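Local structure of interphotoreceptor retinoid-binding protein (Xenopus laevis, 1J7X) at residues A[160-165]-A[221-226]; A[197-200]-A[204-207]; A[231-236]-A[288-293]; A[17-22]-A[61-66]. The protein probably binds retinoids and helps carry them between the cells of the retina, the chain here being one functional unit of the protein. All blocks are in the same frame, centred on the assembly; numbering follows the deposited sequence.

In the fold
Contact 4 comes first along the chain and stands apart: centre to centre it is about 27 Å from contact 1, about 36 Å from contact 2 and about 33 Å from contact 3, across the chain's centre from all three. It belongs to the N-terminal part, whereas contacts 1 and 2 lie in the peptidase S41-like part. There contact 2 is nested in the loop that contact 1 closes, their centres about 9 Å apart, and contact 3 follows, its centre about 15 Å from that of contact 2. Strands 204-209 and 231-234, neighbours in the mixed sheet, join contacts 2 and 3, and helix 216-226 of contact 1 links those strands along the chain. Contacts 1 to 3 are thus neighbours around this sheet; contact 4 touches none of them.

Contact 1: residues A[160-165]-A[221-226]; sequences LLLSYF and AYLMQS
Leu162 and Phe165, which both meet Met224 across the contact, are tied to each other by the backbone bond from Phe165 N to Leu162 O, 2.8 Å long. The bond holds the two residues on one turn of backbone, and each sets its CB on the side that faces helix 216-226. No hydrogen bond crosses between the segments; the join is made by hydrophobic groups. Leu162 does most of the work and uses its two methyls on different partners. CD1 meets Leu223 CD1 at 3.6 Å, the two leucines crossing at nearly a right angle, and this is the firm part of the contact. CD2 is turned to Met224, a selenomethionine whose chain bends at both chi2 and chi3 and runs past the leucine in the opposite direction. The bonds at the selenium are too short in the model, which makes the end of Met224 only roughly placed; its Met-aromatic approach to the Phe165 ring, oblique as modelled, is accordingly doubtful in detail. Replacing Leu162 with an alanine removes both branches, which would probably open a gap beside Leu223 and leave its CD1 methyl without its partner on the other helix. Strand 173-179 adds to the packing, Leu174 touching Leu162 and Phe175 touching Leu223, while Phe165 rests on Leu143 and Ile145 of strand 142-146, so the two helices pack against strands of both sheets of the beta-beta-alpha spiral.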
loop_
_atom_site.group_PDB
_atom_site.type_symbol
_atom_site.label_atom_id
_atom_site.label_comp_id
_atom_site.label_asym_id
_atom_site.label_seq_id
_atom_site.Cartn_x
_atom_site.Cartn_y
_atom_site.Cartn_z
ATOM N N LEU A 160 -11.997 -6.372 1.953
ATOM C CA LEU A 160 -13.070 -7.028 1.232
ATOM C C LEU A 160 -12.522 -7.765 0.053
ATOM O O LEU A 160 -12.838 -8.930 -0.158
ATOM C CB LEU A 160 -14.130 -5.977 0.826
ATOM C CG LEU A 160 -15.290 -6.631 0.007
ATOM C CD1 LEU A 160 -15.949 -7.670 0.865
ATOM C CD2 LEU A 160 -16.318 -5.563 -0.422
ATOM N N LEU A 161 -11.679 -7.115 -0.753
ATOM C CA LEU A 161 -11.098 -7.809 -1.886
ATOM C C LEU A 161 -10.301 -9.013 -1.485
ATOM O O LEU A 161 -10.351 -10.069 -2.078
ATOM C CB LEU A 161 -10.265 -6.851 -2.739
ATOM C CG LEU A 161 -9.516 -7.459 -3.892
ATOM C CD1 LEU A 161 -10.464 -8.052 -4.845
ATOM C CD2 LEU A 161 -8.632 -6.473 -4.704
ATOM N N LEU A 162 -9.459 -8.850 -0.485
ATOM C CA LEU A 162 -8.624 -9.904 -0.051
ATOM C C LEU A 162 -9.448 -11.147 0.319
ATOM O O LEU A 162 -9.037 -12.273 0.091
ATOM C CB LEU A 162 -7.847 -9.420 1.125
ATOM C CG LEU A 162 -6.637 -8.535 0.890
ATOM C CD1 LEU A 162 -6.147 -7.958 2.246
ATOM C CD2 LEU A 162 -5.534 -9.250 0.247
ATOM N N SER A 163 -10.627 -10.898 0.863
ATOM C CA SER A 163 -11.546 -11.966 1.355
ATOM C C SER A 163 -11.988 -12.904 0.296
ATOM O O SER A 163 -12.353 -14.038 0.592
ATOM C CB SER A 163 -12.715 -11.360 2.065
ATOM O OG SER A 163 -12.308 -10.551 3.202
ATOM N N TYR A 164 -11.878 -12.510 -0.959
ATOM C CA TYR A 164 -12.178 -13.441 -2.059
ATOM C C TYR A 164 -11.119 -14.509 -2.258
ATOM O O TYR A 164 -11.323 -15.457 -3.044
ATOM C CB TYR A 164 -12.423 -12.663 -3.396
ATOM C CG TYR A 164 -13.739 -11.941 -3.441
ATOM C CD1 TYR A 164 -13.909 -10.681 -2.875
ATOM C CD2 TYR A 164 -14.774 -12.423 -4.170
ATOM C CE1 TYR A 164 -15.107 -10.002 -2.852
ATOM C CE2 TYR A 164 -16.030 -11.791 -4.113
ATOM C CZ TYR A 164 -16.183 -10.581 -3.524
ATOM O OH TYR A 164 -17.414 -9.934 -3.560
ATOM N N PHE A 165 -9.994 -14.355 -1.584
ATOM C CA PHE A 165 -8.890 -15.308 -1.722
ATOM C C PHE A 165 -8.600 -16.065 -0.449
ATOM O O PHE A 165 -7.560 -16.729 -0.346
ATOM C CB PHE A 165 -7.675 -14.574 -2.236
ATOM C CG PHE A 165 -7.895 -13.903 -3.519
ATOM C CD1 PHE A 165 -7.886 -14.589 -4.715
ATOM C CD2 PHE A 165 -8.206 -12.608 -3.562
ATOM C CE1 PHE A 165 -8.133 -13.913 -5.874
ATOM C CE2 PHE A 165 -8.547 -11.924 -4.690
ATOM C CZ PHE A 165 -8.485 -12.577 -5.890
ATOM N N ALA A 221 -1.076 -5.997 -2.688
ATOM C CA ALA A 221 0.034 -6.886 -3.089
ATOM C C ALA A 221 0.851 -7.363 -1.827
ATOM O O ALA A 221 1.222 -8.551 -1.645
ATOM C CB ALA A 221 1.012 -6.225 -4.079
ATOM N N TYR A 222 1.150 -6.365 -1.027
ATOM C CA TYR A 222 1.928 -6.661 0.235
ATOM C C TYR A 222 1.224 -7.720 1.109
ATOM O O TYR A 222 1.820 -8.731 1.534
ATOM C CB TYR A 222 2.182 -5.383 1.020
ATOM C CG TYR A 222 3.008 -5.630 2.244
ATOM C CD1 TYR A 222 4.385 -5.762 2.182
ATOM C CD2 TYR A 222 2.363 -5.837 3.454
ATOM C CE1 TYR A 222 5.132 -6.069 3.397
ATOM C CE2 TYR A 222 3.100 -6.190 4.630
ATOM C CZ TYR A 222 4.486 -6.257 4.566
ATOM O OH TYR A 222 5.212 -6.577 5.687
ATOM N N LEU A 223 -0.074 -7.469 1.294
ATOM C CA LEU A 223 -0.905 -8.372 2.101
ATOM C C LEU A 223 -1.066 -9.743 1.524
ATOM O O LEU A 223 -0.921 -10.800 2.241
ATOM C CB LEU A 223 -2.252 -7.710 2.410
ATOM C CG LEU A 223 -2.088 -6.572 3.374
ATOM C CD1 LEU A 223 -3.430 -5.901 3.462
ATOM C CD2 LEU A 223 -1.636 -7.051 4.838
HETATM N N MSE A 224 -1.176 -9.835 0.200
HETATM C CA MSE A 224 -1.220 -11.132 -0.438
HETATM C C MSE A 224 0.083 -11.822 -0.237
HETATM O O MSE A 224 0.114 -13.055 -0.085
HETATM C CB MSE A 224 -1.607 -11.070 -1.936
HETATM C CG MSE A 224 -2.792 -12.147 -2.270
HETATM SE SE MSE A 224 -4.340 -11.962 -1.856
HETATM C CE MSE A 224 -4.359 -12.495 -0.621
ATOM N N GLN A 225 1.162 -11.036 -0.222
ATOM C CA GLN A 225 2.478 -11.651 0.039
ATOM C C GLN A 225 2.692 -12.053 1.482
ATOM O O GLN A 225 3.178 -13.117 1.772
ATOM C CB GLN A 225 3.588 -10.597 -0.469
ATOM C CG GLN A 225 4.966 -11.135 -0.307
ATOM C CD GLN A 225 6.004 -10.096 -0.698
ATOM O OE1 GLN A 225 6.055 -9.015 -0.070
ATOM N NE2 GLN A 225 6.678 -10.325 -1.840
ATOM N N SER A 226 2.323 -11.195 2.429
ATOM C CA SER A 226 2.515 -11.424 3.821
ATOM C C SER A 226 1.677 -12.621 4.356
ATOM O O SER A 226 2.026 -13.328 5.340
ATOM C CB SER A 226 2.201 -10.145 4.615
ATOM O OG SER A 226 0.833 -9.817 4.562
#

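Contact 2: residues A[197-200]-A[204-207]; sequences KPYG and GVYV
Tyr199 reaches from the loop before strand 204-209 to Val205 near the start of that strand, an inner member of the mixed sheet in this beta-beta-alpha spiral fold. The backbones stay well apart, 9.6 Å between Tyr199 CA and Val205 CA, and the tyrosine ring spans the interval. Its buried flank is the better-packed part, though a light touch. CD2 of Tyr199 comes 4.2 Å from CG2 of Val205, at ordinary van der Waals range, the methyl approaching the ring obliquely while the two side chains slide past each other in opposite directions. With CG opposite the residue's own backbone N (chi1 -164°), the ring swings so that its CD2 side comes beside the valine. At its base, Tyr199 CB packs on CD1 of Phe165, and Leu143 of strand 142-146 also touches the tyrosine. The hydroxyl is satisfied within the fold by a hydrogen bond with Thr140 OG1. Next to the tyrosine, Gly200 holds a backbone conformation in which a side chain would be jammed against Tyr199 O. Its amide N probably bonds to Tyr164 O, which ties the loop to Tyr164, just after helix 158-163.

The solvent side of the loop is quite different. Lys197 is exposed and directs its amine to a salt bridge with Glu135, taking no part in the packing on the strand. At the strand itself, Gly204 O sits at the edge of the tyrosine ring, near its plane, 4.2 Å from Tyr199 CE2.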
loop_
_atom_site.group_PDB
_atom_site.type_symbol
_atom_site.label_atom_id
_atom_site.label_comp_id
_atom_site.label_asym_id
_atom_site.label_seq_id
_atom_site.Cartn_x
_atom_site.Cartn_y
_atom_site.Cartn_z
ATOM N N LYS A 197 -18.817 -15.622 -5.834
ATOM C CA LYS A 197 -18.013 -16.788 -5.456
ATOM C C LYS A 197 -16.589 -16.405 -5.137
ATOM O O LYS A 197 -15.908 -15.754 -5.916
ATOM C CB LYS A 197 -17.931 -17.751 -6.615
ATOM C CG LYS A 197 -19.274 -18.462 -6.921
ATOM C CD LYS A 197 -19.214 -19.199 -8.227
ATOM C CE LYS A 197 -20.519 -19.865 -8.532
ATOM N NZ LYS A 197 -20.489 -20.283 -9.980
ATOM N N PRO A 198 -16.125 -16.713 -3.942
ATOM C CA PRO A 198 -14.720 -16.442 -3.640
ATOM C C PRO A 198 -13.866 -17.344 -4.520
ATOM O O PRO A 198 -14.296 -18.423 -4.984
ATOM C CB PRO A 198 -14.603 -16.807 -2.126
ATOM C CG PRO A 198 -15.690 -17.544 -1.815
ATOM C CD PRO A 198 -16.846 -17.109 -2.723
ATOM N N TYR A 199 -12.689 -16.857 -4.863
ATOM C CA TYR A 199 -11.772 -17.631 -5.653
ATOM C C TYR A 199 -11.238 -18.735 -4.752
ATOM O O TYR A 199 -10.781 -19.699 -5.209
ATOM C CB TYR A 199 -10.547 -16.798 -6.134
ATOM C CG TYR A 199 -9.812 -17.463 -7.251
ATOM C CD1 TYR A 199 -10.451 -17.797 -8.415
ATOM C CD2 TYR A 199 -8.476 -17.753 -7.189
ATOM C CE1 TYR A 199 -9.748 -18.385 -9.456
ATOM C CE2 TYR A 199 -7.818 -18.417 -8.187
ATOM C CZ TYR A 199 -8.452 -18.741 -9.328
ATOM O OH TYR A 199 -7.728 -19.282 -10.465
ATOM N N GLY A 200 -11.245 -18.517 -3.455
ATOM C CA GLY A 200 -10.814 -19.519 -2.531
ATOM C C GLY A 200 -9.327 -19.349 -2.130
ATOM O O GLY A 200 -8.593 -18.551 -2.654
ATOM N N GLY A 204 -3.625 -21.258 -7.265
ATOM C CA GLY A 204 -2.473 -20.390 -7.386
ATOM C C GLY A 204 -2.843 -18.970 -7.787
ATOM O O GLY A 204 -3.664 -18.736 -8.643
ATOM N N VAL A 205 -2.219 -18.011 -7.134
ATOM C CA VAL A 205 -2.432 -16.631 -7.382
ATOM C C VAL A 205 -1.074 -15.905 -7.556
ATOM O O VAL A 205 -0.149 -16.078 -6.729
ATOM C CB VAL A 205 -3.240 -15.940 -6.290
ATOM C CG1 VAL A 205 -3.459 -14.458 -6.683
ATOM C CG2 VAL A 205 -4.598 -16.621 -6.060
ATOM N N TYR A 206 -0.962 -15.202 -8.632
ATOM C CA TYR A 206 0.220 -14.448 -9.030
ATOM C C TYR A 206 -0.090 -12.979 -9.278
ATOM O O TYR A 206 -0.941 -12.671 -10.090
ATOM C CB TYR A 206 0.818 -15.090 -10.237
ATOM C CG TYR A 206 1.124 -16.543 -9.991
ATOM C CD1 TYR A 206 0.143 -17.513 -10.147
ATOM C CD2 TYR A 206 2.381 -16.955 -9.503
ATOM C CE1 TYR A 206 0.367 -18.868 -9.858
ATOM C CE2 TYR A 206 2.641 -18.246 -9.282
ATOM C CZ TYR A 206 1.618 -19.230 -9.412
ATOM O OH TYR A 206 1.928 -20.539 -9.076
ATOM N N VAL A 207 0.527 -12.052 -8.491
ATOM C CA VAL A 207 0.272 -10.626 -8.590
ATOM C C VAL A 207 1.393 -9.926 -9.264
ATOM O O VAL A 207 2.543 -10.092 -8.866
ATOM C CB VAL A 207 0.073 -10.022 -7.210
ATOM C CG1 VAL A 207 -0.255 -8.600 -7.327
ATOM C CG2 VAL A 207 -1.048 -10.765 -6.496
#

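Contact 3: residues A[231-236]-A[288-293]; sequences TIIGEI and LDKAKE
Ile233 meets Lys290 and Ala291 where helix 287-296, close to the end of the chain, packs against a face of the mixed sheet in the beta-beta-alpha spiral. The apolar contacts carry the join. The two arms of Ile233 divide the helix surface between them: CD1 lies 3.6 Å from Ala291 CA, close in on the helix backbone, and CG2 lies 3.8 Å from Lys290 CG and as near to its CB. The small methyl of Ala291 probably lets the strand come so close, with CA atoms of Ile233 and Ala291 7.0 Å apart. With chi2 at 170° the isoleucine's longer arm is fully extended, which carries CD1 onto the alanine. A serine in place of Ile233 would probably open a gap beside Ala291 and take away the cover on the aliphatic part of Lys290.

Among the polar interactions, backbone bonds hold the strand. Ile233 N probably bonds to Val207 O, linking it to strand 204-209, from which Tyr206 reaches the same helix at Ile294 and Ile295. The carboxylate of Glu235, beyond the strand's end, accepts hydrogen bonds from the amides of His211 and Ala284.

The two helix residues serve the isoleucine differently. Lys290 uses its stem against Ile233, then bends at chi2 and leads its amine away, whereas Ala291 offers its whole side chain, CB lying 3.7 Å from Ile233 CD1.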
loop_
_atom_site.group_PDB
_atom_site.type_symbol
_atom_site.label_atom_id
_atom_site.label_comp_id
_atom_site.label_asym_id
_atom_site.label_seq_id
_atom_site.Cartn_x
_atom_site.Cartn_y
_atom_site.Cartn_z
ATOM N N THR A 231 2.216 -15.194 -5.016
ATOM C CA THR A 231 3.568 -14.875 -5.416
ATOM C C THR A 231 3.520 -13.505 -6.119
ATOM O O THR A 231 2.688 -13.286 -7.014
ATOM C CB THR A 231 4.101 -15.936 -6.345
ATOM O OG1 THR A 231 4.089 -17.235 -5.733
ATOM C CG2 THR A 231 5.527 -15.631 -6.765
ATOM N N ILE A 232 4.378 -12.561 -5.674
ATOM C CA ILE A 232 4.428 -11.265 -6.259
ATOM C C ILE A 232 5.535 -11.259 -7.328
ATOM O O ILE A 232 6.695 -11.621 -7.078
ATOM C CB ILE A 232 4.776 -10.215 -5.194
ATOM C CG1 ILE A 232 3.883 -10.374 -3.957
ATOM C CG2 ILE A 232 4.626 -8.833 -5.676
ATOM C CD1 ILE A 232 2.342 -10.383 -4.378
ATOM N N ILE A 233 5.224 -10.733 -8.497
ATOM C CA ILE A 233 6.158 -10.739 -9.658
ATOM C C ILE A 233 6.218 -9.386 -10.326
ATOM O O ILE A 233 5.186 -8.783 -10.661
ATOM C CB ILE A 233 5.713 -11.807 -10.679
ATOM C CG1 ILE A 233 5.558 -13.112 -9.967
ATOM C CG2 ILE A 233 6.680 -11.842 -11.910
ATOM C CD1 ILE A 233 4.880 -14.155 -10.889
ATOM N N GLY A 234 7.464 -8.874 -10.511
ATOM C CA GLY A 234 7.599 -7.637 -11.239
ATOM C C GLY A 234 8.609 -6.722 -10.586
ATOM O O GLY A 234 9.638 -7.213 -10.162
ATOM N N GLU A 235 8.327 -5.430 -10.626
ATOM C CA GLU A 235 9.239 -4.427 -10.103
ATOM C C GLU A 235 8.894 -4.067 -8.640
ATOM O O GLU A 235 7.769 -4.163 -8.187
ATOM C CB GLU A 235 9.210 -3.198 -10.928
ATOM C CG GLU A 235 9.547 -3.461 -12.410
ATOM C CD GLU A 235 9.276 -2.287 -13.285
ATOM O OE1 GLU A 235 8.465 -1.367 -12.931
ATOM O OE2 GLU A 235 9.767 -2.298 -14.462
ATOM N N ILE A 236 9.856 -3.458 -7.957
ATOM C CA ILE A 236 9.597 -2.919 -6.631
ATOM C C ILE A 236 8.622 -1.749 -6.867
ATOM O O ILE A 236 8.750 -0.967 -7.842
ATOM C CB ILE A 236 10.919 -2.373 -6.004
ATOM C CG1 ILE A 236 11.813 -3.516 -5.728
ATOM C CG2 ILE A 236 10.652 -1.612 -4.802
ATOM C CD1 ILE A 236 13.306 -3.101 -5.551
ATOM N N LEU A 288 4.408 -10.892 -16.840
ATOM C CA LEU A 288 3.369 -11.876 -17.273
ATOM C C LEU A 288 4.025 -13.159 -17.762
ATOM O O LEU A 288 3.610 -14.231 -17.400
ATOM C CB LEU A 288 2.473 -11.240 -18.365
ATOM C CG LEU A 288 1.308 -12.117 -18.793
ATOM C CD1 LEU A 288 0.459 -12.582 -17.651
ATOM C CD2 LEU A 288 0.521 -11.322 -19.875
ATOM N N ASP A 289 5.089 -13.007 -18.522
ATOM C CA ASP A 289 5.872 -14.187 -18.972
ATOM C C ASP A 289 6.444 -14.995 -17.864
ATOM O O ASP A 289 6.351 -16.234 -17.809
ATOM C CB ASP A 289 6.991 -13.786 -19.866
ATOM C CG ASP A 289 6.517 -13.445 -21.292
ATOM O OD1 ASP A 289 5.398 -13.908 -21.633
ATOM O OD2 ASP A 289 7.159 -12.649 -22.023
ATOM N N LYS A 290 6.941 -14.285 -16.857
ATOM C CA LYS A 290 7.400 -14.945 -15.650
ATOM C C LYS A 290 6.395 -15.694 -14.839
ATOM O O LYS A 290 6.595 -16.837 -14.392
ATOM C CB LYS A 290 8.130 -13.900 -14.782
ATOM C CG LYS A 290 8.793 -14.464 -13.590
ATOM C CD LYS A 290 10.047 -15.256 -13.939
ATOM C CE LYS A 290 10.783 -15.810 -12.785
ATOM N NZ LYS A 290 12.050 -16.547 -13.327
ATOM N N ALA A 291 5.211 -15.133 -14.673
ATOM C CA ALA A 291 4.198 -15.782 -14.026
ATOM C C ALA A 291 3.769 -17.111 -14.710
ATOM O O ALA A 291 3.602 -18.114 -14.098
ATOM C CB ALA A 291 2.964 -14.805 -13.985
ATOM N N LYS A 292 3.687 -17.047 -15.999
ATOM C CA LYS A 292 3.375 -18.203 -16.853
ATOM C C LYS A 292 4.460 -19.273 -16.710
ATOM O O LYS A 292 4.091 -20.415 -16.591
ATOM C CB LYS A 292 3.212 -17.772 -18.270
ATOM C CG LYS A 292 1.876 -16.956 -18.558
ATOM C CD LYS A 292 1.909 -16.281 -19.969
ATOM C CE LYS A 292 0.642 -15.642 -20.306
ATOM N NZ LYS A 292 0.688 -14.864 -21.561
ATOM N N GLU A 293 5.723 -18.873 -16.672
ATOM C CA GLU A 293 6.807 -19.797 -16.405
ATOM C C GLU A 293 6.629 -20.481 -15.100
ATOM O O GLU A 293 6.708 -21.758 -14.989
ATOM C CB GLU A 293 8.158 -19.077 -16.349
ATOM C CG GLU A 293 8.442 -18.096 -17.414
ATOM C CD GLU A 293 9.849 -17.471 -17.288
ATOM O OE1 GLU A 293 9.979 -16.282 -17.835
ATOM O OE2 GLU A 293 10.782 -18.160 -16.635
#

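Contact 4: residues A[17-22]-A[61-66]; sequences NNYAFS and PRLVLK
Tyr19 is the first residue to leave helical geometry after helix 2-18 (phi/psi -62/123°), and its CA lies 8.1 Å from that of Leu63, in the loop that leads into strand 64-67. No hydrogen bond joins the segments; side chains bridge them. The Tyr19 ring is covered on both faces: Phe21 N stands 3.8 Å above its centre on one, and CD2 of Leu63 lies on the opposite face, offset toward the rim and 4.2 Å from Tyr19 CE1. The ring's rim in turn meets Phe21, with Tyr19 CZ in the plane of the Phe21 ring, at its edge. Within the N-terminal region this joins the end of the first helix to the loop before strand 64-67, which pairs antiparallel with 254-265. Asp60 ties the two sides together, one carboxylate oxygen hydrogen-bonded with Tyr19 OH and the other in a salt bridge with Arg62 NE. Bent at chi3, Arg62 brings NH2 to 3.5 Å from Phe21 CE2. The approach is oblique, with guanidinium and ring planes 65° apart, and NH2 also makes a hydrogen bond to Asn262 OD1 of strand 254-265.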
loop_
_atom_site.group_PDB
_atom_site.type_symbol
_atom_site.label_atom_id
_atom_site.label_comp_id
_atom_site.label_asym_id
_atom_site.label_seq_id
_atom_site.Cartn_x
_atom_site.Cartn_y
_atom_site.Cartn_z
ATOM N N ASN A 17 4.370 14.542 19.039
ATOM C CA ASN A 17 2.937 14.416 18.896
ATOM C C ASN A 17 2.439 13.587 17.714
ATOM O O ASN A 17 1.329 13.134 17.758
ATOM C CB ASN A 17 2.352 15.755 18.783
ATOM C CG ASN A 17 2.620 16.585 20.041
ATOM O OD1 ASN A 17 2.363 16.104 21.171
ATOM N ND2 ASN A 17 3.112 17.803 19.855
ATOM N N ASN A 18 3.297 13.329 16.743
ATOM C CA ASN A 18 2.829 12.597 15.528
ATOM C C ASN A 18 3.543 11.324 15.085
ATOM O O ASN A 18 2.938 10.490 14.420
ATOM C CB ASN A 18 2.771 13.570 14.387
ATOM C CG ASN A 18 1.995 14.848 14.735
ATOM O OD1 ASN A 18 2.568 15.887 15.107
ATOM N ND2 ASN A 18 0.750 14.825 14.479
ATOM N N TYR A 19 4.819 11.189 15.407
ATOM C CA TYR A 19 5.623 10.085 14.857
ATOM C C TYR A 19 5.049 8.754 15.314
ATOM O O TYR A 19 4.987 8.473 16.544
ATOM C CB TYR A 19 7.076 10.220 15.298
ATOM C CG TYR A 19 7.977 9.158 14.813
ATOM C CD1 TYR A 19 7.882 8.704 13.490
ATOM C CD2 TYR A 19 8.960 8.623 15.588
ATOM C CE1 TYR A 19 8.727 7.785 12.992
ATOM C CE2 TYR A 19 9.753 7.570 15.098
ATOM C CZ TYR A 19 9.688 7.223 13.730
ATOM O OH TYR A 19 10.512 6.235 13.265
ATOM N N ALA A 20 4.710 7.908 14.351
ATOM C CA ALA A 20 4.118 6.600 14.685
ATOM C C ALA A 20 4.807 5.793 15.777
ATOM O O ALA A 20 4.148 5.083 16.524
ATOM C CB ALA A 20 4.037 5.734 13.489
ATOM N N PHE A 21 6.123 5.836 15.824
ATOM C CA PHE A 21 6.896 5.060 16.797
ATOM C C PHE A 21 7.118 5.935 18.060
ATOM O O PHE A 21 8.212 6.369 18.296
ATOM C CB PHE A 21 8.219 4.647 16.241
ATOM C CG PHE A 21 8.191 3.443 15.331
ATOM C CD1 PHE A 21 7.920 2.192 15.833
ATOM C CD2 PHE A 21 8.455 3.566 13.984
ATOM C CE1 PHE A 21 7.927 1.165 15.069
ATOM C CE2 PHE A 21 8.443 2.498 13.202
ATOM C CZ PHE A 21 8.185 1.291 13.711
ATOM N N SER A 22 6.071 6.141 18.853
ATOM C CA SER A 22 6.160 6.893 20.123
ATOM C C SER A 22 7.273 6.494 21.078
ATOM O O SER A 22 7.880 7.364 21.785
ATOM C CB SER A 22 4.788 6.912 20.783
ATOM O OG SER A 22 4.483 5.617 21.276
ATOM N N PRO A 61 12.969 5.132 7.044
ATOM C CA PRO A 61 13.009 5.981 5.858
ATOM C C PRO A 61 11.770 6.884 5.560
ATOM O O PRO A 61 11.872 7.803 4.751
ATOM C CB PRO A 61 13.205 4.962 4.665
ATOM C CG PRO A 61 13.686 3.745 5.268
ATOM C CD PRO A 61 13.109 3.702 6.725
ATOM N N ARG A 62 10.663 6.622 6.235
ATOM C CA ARG A 62 9.440 7.376 6.028
ATOM C C ARG A 62 9.534 8.794 6.634
ATOM O O ARG A 62 8.896 9.709 6.172
ATOM C CB ARG A 62 8.258 6.618 6.631
ATOM C CG ARG A 62 7.991 5.216 6.103
ATOM C CD ARG A 62 6.935 4.517 6.867
ATOM N NE ARG A 62 7.323 4.395 8.279
ATOM C CZ ARG A 62 6.500 4.109 9.233
ATOM N NH1 ARG A 62 5.267 3.702 8.959
ATOM N NH2 ARG A 62 6.928 4.173 10.469
ATOM N N LEU A 63 10.353 8.943 7.690
ATOM C CA LEU A 63 10.554 10.164 8.400
ATOM C C LEU A 63 11.666 10.846 7.695
ATOM O O LEU A 63 12.839 10.440 7.783
ATOM C CB LEU A 63 10.937 9.846 9.857
ATOM C CG LEU A 63 11.374 10.953 10.737
ATOM C CD1 LEU A 63 10.205 11.938 10.794
ATOM C CD2 LEU A 63 11.794 10.456 12.145
ATOM N N VAL A 64 11.350 11.934 7.015
ATOM C CA VAL A 64 12.341 12.664 6.292
ATOM C C VAL A 64 12.077 14.164 6.094
ATOM O O VAL A 64 10.939 14.591 5.813
ATOM C CB VAL A 64 12.583 12.020 4.877
ATOM C CG1 VAL A 64 11.271 11.789 4.218
ATOM C CG2 VAL A 64 13.548 12.822 4.007
ATOM N N LEU A 65 13.116 14.925 6.303
ATOM C CA LEU A 65 13.079 16.349 6.062
ATOM C C LEU A 65 13.387 16.591 4.625
ATOM O O LEU A 65 14.365 16.051 4.075
ATOM C CB LEU A 65 14.083 17.122 6.890
ATOM C CG LEU A 65 13.703 17.352 8.376
ATOM C CD1 LEU A 65 13.997 16.221 9.282
ATOM C CD2 LEU A 65 14.491 18.609 8.978
ATOM N N LYS A 66 12.569 17.425 4.014
ATOM C CA LYS A 66 12.807 17.692 2.612
ATOM C C LYS A 66 12.446 19.190 2.299
ATOM O O LYS A 66 11.773 19.884 3.093
ATOM C CB LYS A 66 11.889 16.849 1.747
ATOM C CG LYS A 66 12.141 15.346 1.802
ATOM C CD LYS A 66 11.206 14.655 0.810
ATOM C CE LYS A 66 11.441 13.208 0.794
ATOM N NZ LYS A 66 10.508 12.569 -0.193
#